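Local coordinates for protein aldehyde dehydrogenase (Bartonella henselae, PDB 3I44) that probably oxidises aldehydes to carboxylic acids, using NAD(P)+ as the electron acceptor, at residues K140-Q145 with L157-I162; L167-N172 with M192-S197; C268-G273 with G475-G480; G465-G470 with G481-K486. The protein carries 1 engineered substitution. One frame throughout, in Å; residues are numbered along the deposited sequence.

From the N terminus, contact 1 comes first and closes the hairpin in which strand 145-147, after helix 117-141, pairs with strand 156-168. Contact 2 follows in series, using the far end of that strand and closing a beta-alpha-beta unit through helix 174-188. Contact 3 spans some two hundred residues, from strand 266-270 of the same sheet to the loop leading into helix 481-486. Contact 4 crosses it, since the order 268-273, 465-470, 475-480, 481-486 makes the two alternate; they touch through R478 and E479. Helix 481-486 also packs on F142 and Y159, joining contact 4 to contact 1. Contacts 1, 3 and 4 reach the second subunit; contact 2 does not.

Contact 1: residues K140-Q145 with L157-I162; sequences KEFSFQ and LHYDAI
F142 lays the CZ and CE1 edge of its ring over one face of the Y159 ring, a T-shaped pair with centroids 5.1 Å apart and planes at 61°. With CG opposite its own backbone N (chi1 172°), the F142 ring reaches the Y159 ring, and F142 CZ comes to 3.7 Å from Y159 CD2. F142 also puts CE2 over the centre of the F144 ring. In turn F144 presents its edge to strand 157-161, with Y159 O lying in the ring plane 3.6 Å from F144 CD2. The backbones pair as the antiparallel arms of a beta hairpin, Q145 and H158 forming a non-hydrogen-bonded pair whose side chains run alongside each other on the same face. Next to it Y159 N donates to F144 O at 2.9 Å, a fairly straight bond (159°). A short CA-H...O contact adds to the pairing, Q145 CA lying 3.2 Å from L157 O. S143 OG donates to Q145 O at 2.8 Å, within the turn from helix 117-141 into the hairpin. The hydroxyl of Y159 is held by E146, and K486 of helix 481-486 packs on both F142 and Y159.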
# COMPACT_ATOMS: atom_id res chain seq x y z
N LYS A 140 0.91 5.73 23.65
CA LYS A 140 1.79 5.69 24.81
C LYS A 140 2.90 4.64 24.64
O LYS A 140 4.01 4.88 25.06
CB LYS A 140 0.98 5.53 26.11
CG LYS A 140 0.46 6.89 26.61
CD LYS A 140 -0.96 6.86 27.25
CE LYS A 140 -0.98 6.54 28.74
NZ LYS A 140 -2.39 6.42 29.27
N GLU A 141 2.63 3.54 23.95
CA GLU A 141 3.69 2.57 23.61
C GLU A 141 4.54 2.91 22.38
O GLU A 141 5.51 2.21 22.10
CB GLU A 141 3.08 1.17 23.41
CG GLU A 141 2.37 0.61 24.67
CD GLU A 141 3.26 0.62 25.93
OE1 GLU A 141 4.09 -0.32 26.09
OE2 GLU A 141 3.14 1.57 26.75
N PHE A 142 4.18 3.94 21.62
CA PHE A 142 4.83 4.20 20.33
C PHE A 142 5.89 5.23 20.51
O PHE A 142 5.73 6.15 21.29
CB PHE A 142 3.78 4.70 19.35
CG PHE A 142 4.32 5.17 18.04
CD1 PHE A 142 4.74 4.27 17.09
CD2 PHE A 142 4.32 6.53 17.73
CE1 PHE A 142 5.23 4.72 15.86
CE2 PHE A 142 4.80 6.97 16.52
CZ PHE A 142 5.25 6.05 15.58
N SER A 143 6.96 5.12 19.75
CA SER A 143 7.97 6.18 19.70
C SER A 143 8.23 6.59 18.25
O SER A 143 8.27 5.73 17.38
CB SER A 143 9.25 5.72 20.37
OG SER A 143 10.25 6.69 20.14
N PHE A 144 8.42 7.89 17.99
CA PHE A 144 8.67 8.39 16.62
C PHE A 144 10.09 8.10 16.10
O PHE A 144 10.37 8.31 14.92
CB PHE A 144 8.34 9.88 16.51
CG PHE A 144 6.87 10.15 16.48
CD1 PHE A 144 6.13 10.21 17.67
CD2 PHE A 144 6.20 10.31 15.28
CE1 PHE A 144 4.76 10.45 17.64
CE2 PHE A 144 4.83 10.55 15.24
CZ PHE A 144 4.11 10.61 16.43
N GLN A 145 10.96 7.62 16.97
CA GLN A 145 12.27 7.11 16.58
C GLN A 145 12.53 5.81 17.26
O GLN A 145 12.19 5.63 18.44
CB GLN A 145 13.42 8.04 17.01
CG GLN A 145 13.26 9.51 16.74
CD GLN A 145 14.58 10.31 17.01
OE1 GLN A 145 15.61 9.74 17.36
NE2 GLN A 145 14.52 11.62 16.84
N LEU A 157 15.51 4.60 12.75
CA LEU A 157 14.24 4.70 12.03
C LEU A 157 13.44 5.87 12.58
O LEU A 157 13.29 6.02 13.80
CB LEU A 157 13.46 3.39 12.12
CG LEU A 157 12.12 3.25 11.37
CD1 LEU A 157 12.35 3.08 9.87
CD2 LEU A 157 11.29 2.07 11.89
N HIS A 158 12.96 6.72 11.69
CA HIS A 158 12.17 7.91 12.06
C HIS A 158 10.81 7.76 11.40
O HIS A 158 10.72 7.27 10.27
CB HIS A 158 12.79 9.22 11.55
CG HIS A 158 13.59 9.98 12.56
ND1 HIS A 158 13.74 11.35 12.52
CD2 HIS A 158 14.32 9.56 13.62
CE1 HIS A 158 14.51 11.74 13.51
NE2 HIS A 158 14.88 10.67 14.20
N TYR A 159 9.75 8.16 12.11
CA TYR A 159 8.41 8.20 11.54
C TYR A 159 8.04 9.66 11.35
O TYR A 159 8.17 10.46 12.30
CB TYR A 159 7.37 7.53 12.44
CG TYR A 159 7.51 6.02 12.59
CD1 TYR A 159 6.87 5.17 11.73
CD2 TYR A 159 8.33 5.47 13.57
CE1 TYR A 159 7.01 3.82 11.84
CE2 TYR A 159 8.48 4.12 13.70
CZ TYR A 159 7.81 3.29 12.84
OH TYR A 159 7.95 1.90 12.93
N ASP A 160 7.55 10.00 10.16
CA ASP A 160 7.12 11.38 9.83
C ASP A 160 5.63 11.41 9.41
O ASP A 160 5.18 10.53 8.65
CB ASP A 160 7.90 11.91 8.62
CG ASP A 160 9.35 12.31 8.94
OD1 ASP A 160 9.60 12.92 10.00
OD2 ASP A 160 10.21 12.08 8.05
N ALA A 161 4.90 12.43 9.84
CA ALA A 161 3.56 12.66 9.32
C ALA A 161 3.55 12.53 7.77
O ALA A 161 4.33 13.19 7.09
CB ALA A 161 3.07 14.04 9.72
N ILE A 162 2.68 11.67 7.23
CA ILE A 162 2.62 11.48 5.77
C ILE A 162 2.27 12.81 5.07
O ILE A 162 2.74 13.07 3.95
CB ILE A 162 1.69 10.30 5.36
CG1 ILE A 162 2.04 9.83 3.94
CG2 ILE A 162 0.21 10.68 5.48
CD1 ILE A 162 1.48 8.40 3.51

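Contact 2: residues L167-N172 with M192-S197; sequences LITPWN and MVLKPS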
# COMPACT_ATOMS: atom_id res chain seq x y z
N LEU A 167 -9.99 11.79 4.03
CA LEU A 167 -10.71 10.79 4.81
C LEU A 167 -12.13 10.70 4.30
O LEU A 167 -12.82 11.70 4.24
CB LEU A 167 -10.70 11.14 6.30
CG LEU A 167 -9.34 11.48 6.95
CD1 LEU A 167 -9.48 11.71 8.45
CD2 LEU A 167 -8.31 10.33 6.67
N ILE A 168 -12.58 9.48 3.97
CA ILE A 168 -13.93 9.29 3.43
C ILE A 168 -14.61 8.16 4.15
O ILE A 168 -14.07 7.05 4.22
CB ILE A 168 -13.93 9.01 1.91
CG1 ILE A 168 -13.37 10.20 1.14
CG2 ILE A 168 -15.36 8.64 1.39
CD1 ILE A 168 -13.09 9.91 -0.35
N THR A 169 -15.77 8.45 4.74
CA THR A 169 -16.41 7.50 5.64
C THR A 169 -17.84 7.21 5.17
O THR A 169 -18.46 8.05 4.54
CB THR A 169 -16.44 8.05 7.07
OG1 THR A 169 -17.03 9.34 7.06
CG2 THR A 169 -15.03 8.16 7.66
N PRO A 170 -18.38 6.04 5.53
CA PRO A 170 -19.72 5.65 5.11
C PRO A 170 -20.77 5.90 6.21
O PRO A 170 -20.49 6.59 7.20
CB PRO A 170 -19.52 4.17 4.82
CG PRO A 170 -18.57 3.74 5.89
CD PRO A 170 -17.74 4.94 6.27
N TRP A 171 -21.96 5.30 6.03
CA TRP A 171 -23.15 5.55 6.86
C TRP A 171 -23.50 4.45 7.86
O TRP A 171 -24.37 4.64 8.70
CB TRP A 171 -24.38 5.74 5.94
CG TRP A 171 -24.47 4.69 4.90
CD1 TRP A 171 -23.95 4.73 3.64
CD2 TRP A 171 -25.02 3.37 5.05
NE1 TRP A 171 -24.20 3.56 2.98
CE2 TRP A 171 -24.85 2.70 3.83
CE3 TRP A 171 -25.68 2.72 6.10
CZ2 TRP A 171 -25.31 1.41 3.62
CZ3 TRP A 171 -26.12 1.45 5.90
CH2 TRP A 171 -25.94 0.80 4.67
N ASN A 172 -22.89 3.27 7.74
CA ASN A 172 -23.34 2.11 8.48
C ASN A 172 -22.84 2.01 9.92
O ASN A 172 -23.57 1.51 10.76
CB ASN A 172 -23.07 0.80 7.71
CG ASN A 172 -21.59 0.52 7.49
OD1 ASN A 172 -20.82 1.42 7.19
ND2 ASN A 172 -21.21 -0.75 7.58
N MET A 192 -6.11 17.17 7.81
CA MET A 192 -7.06 16.30 7.09
C MET A 192 -8.31 17.00 6.59
O MET A 192 -8.74 17.99 7.17
CB MET A 192 -7.51 15.12 7.98
CG MET A 192 -8.24 15.54 9.24
SD MET A 192 -7.88 14.47 10.68
CE MET A 192 -6.22 15.01 11.05
N VAL A 193 -8.88 16.46 5.52
CA VAL A 193 -10.22 16.79 5.07
C VAL A 193 -11.05 15.52 5.10
O VAL A 193 -10.72 14.52 4.45
CB VAL A 193 -10.25 17.42 3.67
CG1 VAL A 193 -11.72 17.75 3.25
CG2 VAL A 193 -9.39 18.69 3.65
N LEU A 194 -12.12 15.57 5.88
CA LEU A 194 -13.10 14.49 5.99
C LEU A 194 -14.33 14.82 5.13
O LEU A 194 -14.89 15.94 5.23
CB LEU A 194 -13.52 14.30 7.44
CG LEU A 194 -14.72 13.36 7.73
CD1 LEU A 194 -14.40 11.94 7.34
CD2 LEU A 194 -15.19 13.46 9.18
N LYS A 195 -14.73 13.87 4.29
CA LYS A 195 -16.05 13.91 3.64
C LYS A 195 -16.87 12.76 4.15
O LYS A 195 -16.63 11.60 3.77
CB LYS A 195 -15.92 13.80 2.11
CG LYS A 195 -17.28 13.97 1.39
CD LYS A 195 -17.36 13.23 0.06
CE LYS A 195 -17.70 11.76 0.26
NZ LYS A 195 -19.05 11.55 0.88
N PRO A 196 -17.87 13.04 5.02
CA PRO A 196 -18.63 11.88 5.48
C PRO A 196 -19.69 11.45 4.47
O PRO A 196 -19.77 12.04 3.39
CB PRO A 196 -19.27 12.38 6.77
CG PRO A 196 -19.40 13.82 6.56
CD PRO A 196 -18.18 14.23 5.83
N SER A 197 -20.48 10.43 4.82
CA SER A 197 -21.51 9.95 3.93
C SER A 197 -22.64 10.96 3.85
O SER A 197 -23.09 11.48 4.87
CB SER A 197 -22.03 8.62 4.39
OG SER A 197 -23.19 8.27 3.65
O HOH W 1 -19.77 9.19 7.63
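This is a buried parallel strand pairing within the beta-alpha-beta unit of strand 156-168, helix 174-188 and strand 191-195, part of a Rossmann-like sheet that in this family forms the cofactor-binding domain. L167 N and O both bond to the neighbouring strand, on the two sides of L194: N to V193 O at 2.9 Å, and O to K195 N at 2.9 Å, nearly along the C=O axis. A weak bond from T169 N to K195 O (3.4 Å) follows, after which the chains stay side by side but direct backbone bonding stops. L167 and L194 share one face, where L194 CD1 sits 3.9 Å from L167 CB and also meets T169 OG1 crosswise. On the other face K195 crosses I168 and curls at its third and fourth torsions, so that K195 NZ donates to P196 O at 2.7 Å, from above the carbonyl plane, and also to G226 O. One water fills in there, bound to T169 OG1, P170 O and S197 N. Beyond it S197 OG lies in the plane of the W171 ring, 3.6 Å from W171 CD1. Helix 174-188 covers L167 and M192, while strands 243-247 and 221-223 continue the sheet to either side.

Contact 3: residues C268-G273 with G475-G480; sequences CLELGG and GRAREG
The side chains of E270 and E479 cross, their carboxylate planes 42° apart, and E270 OE2 comes to 3.1 Å from E479 CG. A bend at the second torsion of E270 (chi2 -83°) turns its carboxylate toward segment 475-480, where the same OE2 also touches A477 CB. The two acids sit close, with 3.9 Å between E270 OE2 and E479 OE2, and E479 OE1 has a salt bridge to K181. The guanidinium of R478, in the same loop, takes A477 O in its plane through NH1 (2.8 Å) and makes a cation-pi contact with Y467; NH1 also binds G470 O.

Between the backbones L269 O is the focus. It accepts from A477 N at 3.1 Å, the donor standing well above the carbonyl plane, and is crowded by A477 CB at 3.0 Å. G475 CA lies 3.4 Å from L269 O, a close approach that suits glycine, as do its backbone angles. L271 CD1 packs against the G475 backbone, and a water joins L269 N to R476 N. R476 forms salt bridges with E242 and D490 of the second subunit, whose L264 packs on L269 and L271. Segment 268-273 lies at the end of a strand of the cofactor-domain sheet; its LELGG sequence, residues 269-273, matches the glutamate active-site signature of the aldehyde dehydrogenase family, so E270 is probably the conserved glutamate, and loop 475-480 runs against it.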
# COMPACT_ATOMS: atom_id res chain seq x y z
N CYS A 268 -5.41 3.65 1.54
CA CYS A 268 -5.81 2.64 2.53
C CYS A 268 -7.33 2.37 2.44
O CYS A 268 -8.13 3.27 2.61
CB CYS A 268 -5.40 3.09 3.95
SG CYS A 268 -3.61 3.17 4.09
N LEU A 269 -7.70 1.14 2.11
CA LEU A 269 -9.10 0.79 1.82
C LEU A 269 -9.69 -0.22 2.83
O LEU A 269 -9.09 -1.30 3.06
CB LEU A 269 -9.16 0.15 0.42
CG LEU A 269 -8.68 0.98 -0.77
CD1 LEU A 269 -8.77 0.23 -2.10
CD2 LEU A 269 -9.46 2.33 -0.86
N GLU A 270 -10.87 0.12 3.35
CA GLU A 270 -11.70 -0.79 4.15
C GLU A 270 -13.00 -1.01 3.36
O GLU A 270 -13.84 -0.08 3.25
CB GLU A 270 -12.03 -0.15 5.50
CG GLU A 270 -10.84 0.02 6.47
CD GLU A 270 -10.52 -1.25 7.26
OE1 GLU A 270 -11.33 -2.21 7.18
OE2 GLU A 270 -9.47 -1.27 7.96
N LEU A 271 -13.13 -2.18 2.77
CA LEU A 271 -14.21 -2.45 1.80
C LEU A 271 -15.21 -3.52 2.32
O LEU A 271 -15.28 -3.79 3.52
CB LEU A 271 -13.62 -2.83 0.43
CG LEU A 271 -12.55 -1.84 -0.06
CD1 LEU A 271 -11.88 -2.23 -1.40
CD2 LEU A 271 -13.09 -0.43 -0.13
N GLY A 272 -15.96 -4.13 1.42
CA GLY A 272 -17.01 -5.04 1.84
C GLY A 272 -16.52 -6.45 2.16
O GLY A 272 -15.33 -6.74 2.11
N GLY A 273 -17.48 -7.30 2.51
CA GLY A 273 -17.18 -8.68 2.84
C GLY A 273 -18.31 -9.62 2.57
O GLY A 273 -19.47 -9.21 2.35
N GLY A 475 -10.17 -5.02 0.73
CA GLY A 475 -9.16 -3.98 1.01
C GLY A 475 -8.08 -4.56 1.90
O GLY A 475 -8.19 -5.70 2.36
N ARG A 476 -7.02 -3.79 2.14
CA ARG A 476 -5.90 -4.25 2.95
C ARG A 476 -5.50 -3.24 4.02
O ARG A 476 -4.46 -3.39 4.66
CB ARG A 476 -4.70 -4.58 2.05
CG ARG A 476 -4.81 -5.95 1.42
CD ARG A 476 -3.60 -6.34 0.62
NE ARG A 476 -3.62 -7.77 0.34
CZ ARG A 476 -4.14 -8.36 -0.73
NH1 ARG A 476 -4.71 -7.67 -1.70
NH2 ARG A 476 -4.07 -9.68 -0.83
N ALA A 477 -6.33 -2.24 4.22
CA ALA A 477 -6.17 -1.31 5.34
C ALA A 477 -6.01 -2.06 6.67
O ALA A 477 -6.52 -3.16 6.85
CB ALA A 477 -7.34 -0.43 5.40
N ARG A 478 -5.30 -1.45 7.60
CA ARG A 478 -5.07 -2.02 8.93
C ARG A 478 -5.34 -0.89 9.92
O ARG A 478 -4.44 -0.12 10.28
CB ARG A 478 -3.65 -2.56 9.01
CG ARG A 478 -3.42 -3.81 8.14
CD ARG A 478 -4.02 -5.07 8.79
NE ARG A 478 -3.97 -6.33 8.03
CZ ARG A 478 -4.79 -6.67 7.02
NH1 ARG A 478 -5.67 -5.79 6.53
NH2 ARG A 478 -4.71 -7.87 6.50
N GLU A 479 -6.62 -0.74 10.27
CA GLU A 479 -7.08 0.37 11.10
C GLU A 479 -7.03 -0.02 12.57
O GLU A 479 -7.17 -1.18 12.90
CB GLU A 479 -8.48 0.81 10.68
CG GLU A 479 -8.53 1.43 9.26
CD GLU A 479 -9.72 2.34 9.01
OE1 GLU A 479 -9.53 3.43 8.41
OE2 GLU A 479 -10.84 2.02 9.45
N GLY A 480 -6.84 0.94 13.46
CA GLY A 480 -6.91 0.68 14.88
C GLY A 480 -5.55 0.45 15.54
O GLY A 480 -4.62 -0.10 14.93
O HOH W 2 -5.92 -0.95 1.21

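Contact 4: residues G465-G470 with G481-K486; sequences GSYFGG and GLWGIK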
# COMPACT_ATOMS: atom_id res chain seq x y z
N GLY A 465 -6.95 -2.76 20.46
CA GLY A 465 -5.60 -2.54 19.93
C GLY A 465 -5.17 -3.44 18.78
O GLY A 465 -4.16 -3.17 18.14
N SER A 466 -5.90 -4.52 18.54
CA SER A 466 -5.76 -5.28 17.31
C SER A 466 -6.17 -4.39 16.14
O SER A 466 -6.92 -3.45 16.29
CB SER A 466 -6.66 -6.52 17.34
OG SER A 466 -6.63 -7.25 16.10
N TYR A 467 -5.69 -4.71 14.96
CA TYR A 467 -6.18 -4.05 13.75
C TYR A 467 -7.54 -4.57 13.32
O TYR A 467 -7.96 -5.68 13.69
CB TYR A 467 -5.21 -4.23 12.60
CG TYR A 467 -5.07 -5.61 12.00
CD1 TYR A 467 -6.07 -6.17 11.21
CD2 TYR A 467 -3.89 -6.32 12.14
CE1 TYR A 467 -5.90 -7.40 10.59
CE2 TYR A 467 -3.70 -7.55 11.51
CZ TYR A 467 -4.71 -8.09 10.75
OH TYR A 467 -4.50 -9.27 10.15
N PHE A 468 -8.18 -3.76 12.49
CA PHE A 468 -9.33 -4.17 11.74
C PHE A 468 -9.05 -3.97 10.25
O PHE A 468 -8.75 -2.85 9.80
CB PHE A 468 -10.56 -3.35 12.15
CG PHE A 468 -11.85 -3.86 11.53
CD1 PHE A 468 -12.73 -4.65 12.27
CD2 PHE A 468 -12.18 -3.56 10.22
CE1 PHE A 468 -13.91 -5.12 11.71
CE2 PHE A 468 -13.36 -4.02 9.65
CZ PHE A 468 -14.22 -4.80 10.38
N GLY A 469 -9.17 -5.05 9.47
CA GLY A 469 -9.01 -4.96 8.05
C GLY A 469 -8.92 -6.29 7.39
O GLY A 469 -8.80 -7.32 8.06
N GLY A 470 -8.97 -6.26 6.05
CA GLY A 470 -9.11 -7.50 5.26
C GLY A 470 -7.95 -7.79 4.34
O GLY A 470 -6.83 -7.27 4.53
N GLY A 481 -5.45 0.85 16.81
CA GLY A 481 -4.22 0.68 17.56
C GLY A 481 -2.97 1.19 16.83
O GLY A 481 -2.98 2.21 16.12
N LEU A 482 -1.88 0.44 16.99
CA LEU A 482 -0.60 0.88 16.44
C LEU A 482 -0.61 0.82 14.91
O LEU A 482 0.00 1.67 14.25
CB LEU A 482 0.53 -0.01 16.92
CG LEU A 482 1.43 0.59 17.99
CD1 LEU A 482 2.30 -0.53 18.57
CD2 LEU A 482 2.25 1.70 17.34
N TRP A 483 -1.29 -0.19 14.37
CA TRP A 483 -1.38 -0.36 12.93
C TRP A 483 -1.95 0.92 12.32
O TRP A 483 -1.44 1.42 11.32
CB TRP A 483 -2.25 -1.57 12.55
CG TRP A 483 -1.55 -2.94 12.63
CD1 TRP A 483 -0.79 -3.55 11.65
CD2 TRP A 483 -1.56 -3.85 13.73
NE1 TRP A 483 -0.35 -4.76 12.08
CE2 TRP A 483 -0.79 -4.97 13.36
CE3 TRP A 483 -2.14 -3.82 15.00
CZ2 TRP A 483 -0.60 -6.06 14.19
CZ3 TRP A 483 -1.93 -4.90 15.85
CH2 TRP A 483 -1.17 -6.01 15.44
N GLY A 484 -2.98 1.45 12.97
CA GLY A 484 -3.75 2.55 12.44
C GLY A 484 -2.98 3.85 12.47
O GLY A 484 -3.06 4.64 11.53
N ILE A 485 -2.23 4.05 13.56
CA ILE A 485 -1.35 5.22 13.69
C ILE A 485 -0.29 5.22 12.56
O ILE A 485 -0.01 6.28 11.97
CB ILE A 485 -0.65 5.29 15.08
CG1 ILE A 485 -1.69 5.58 16.17
CG2 ILE A 485 0.40 6.39 15.10
CD1 ILE A 485 -1.26 5.26 17.59
N LYS A 486 0.27 4.03 12.29
CA LYS A 486 1.34 3.91 11.29
C LYS A 486 0.87 4.11 9.83
O LYS A 486 1.68 4.49 8.98
CB LYS A 486 2.09 2.58 11.39
CG LYS A 486 3.02 2.58 12.58
CD LYS A 486 3.55 1.20 12.92
CE LYS A 486 4.64 1.31 13.97
NZ LYS A 486 5.17 -0.06 14.33
O HOH W 3 -1.93 -1.89 18.71
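Y467 meets W483 in a T-shaped pair: Y467 CD2 stands over the centre of the indole face, 3.6 Å from W483 CE2, with the planes at 78° and the centroid of the five-membered ring 5.0 Å from that of the tyrosine. Y467 CB adds a second touch on the same indole, 3.8 Å from W483 CD2. At the indole's edge G465 O lies in the ring plane, 3.6 Å from W483 CZ3. S466 CA lies 4.1 Å from W483 CZ3. The contact fits the loop that follows strand 454-457 against the first turn of helix 481-486, the short helix that leads into strand 489-494. A water strengthens the join, donating to G465 O at 2.6 Å and accepting from L482 N at 2.9 Å, so an amide of the helix's first turn is satisfied by solvent. Further out, Y467 is placed by its first torsion (chi1 70°), which sets CG between its backbone N and carbonyl carbon, and by its hydroxyl, bonded to G453 O. S466 OG donates in the plane of its neighbour's carbonyl, on a lone pair of Y467 O. L148 of the second subunit packs on both S466 and W483, and K492 of that subunit on Y467.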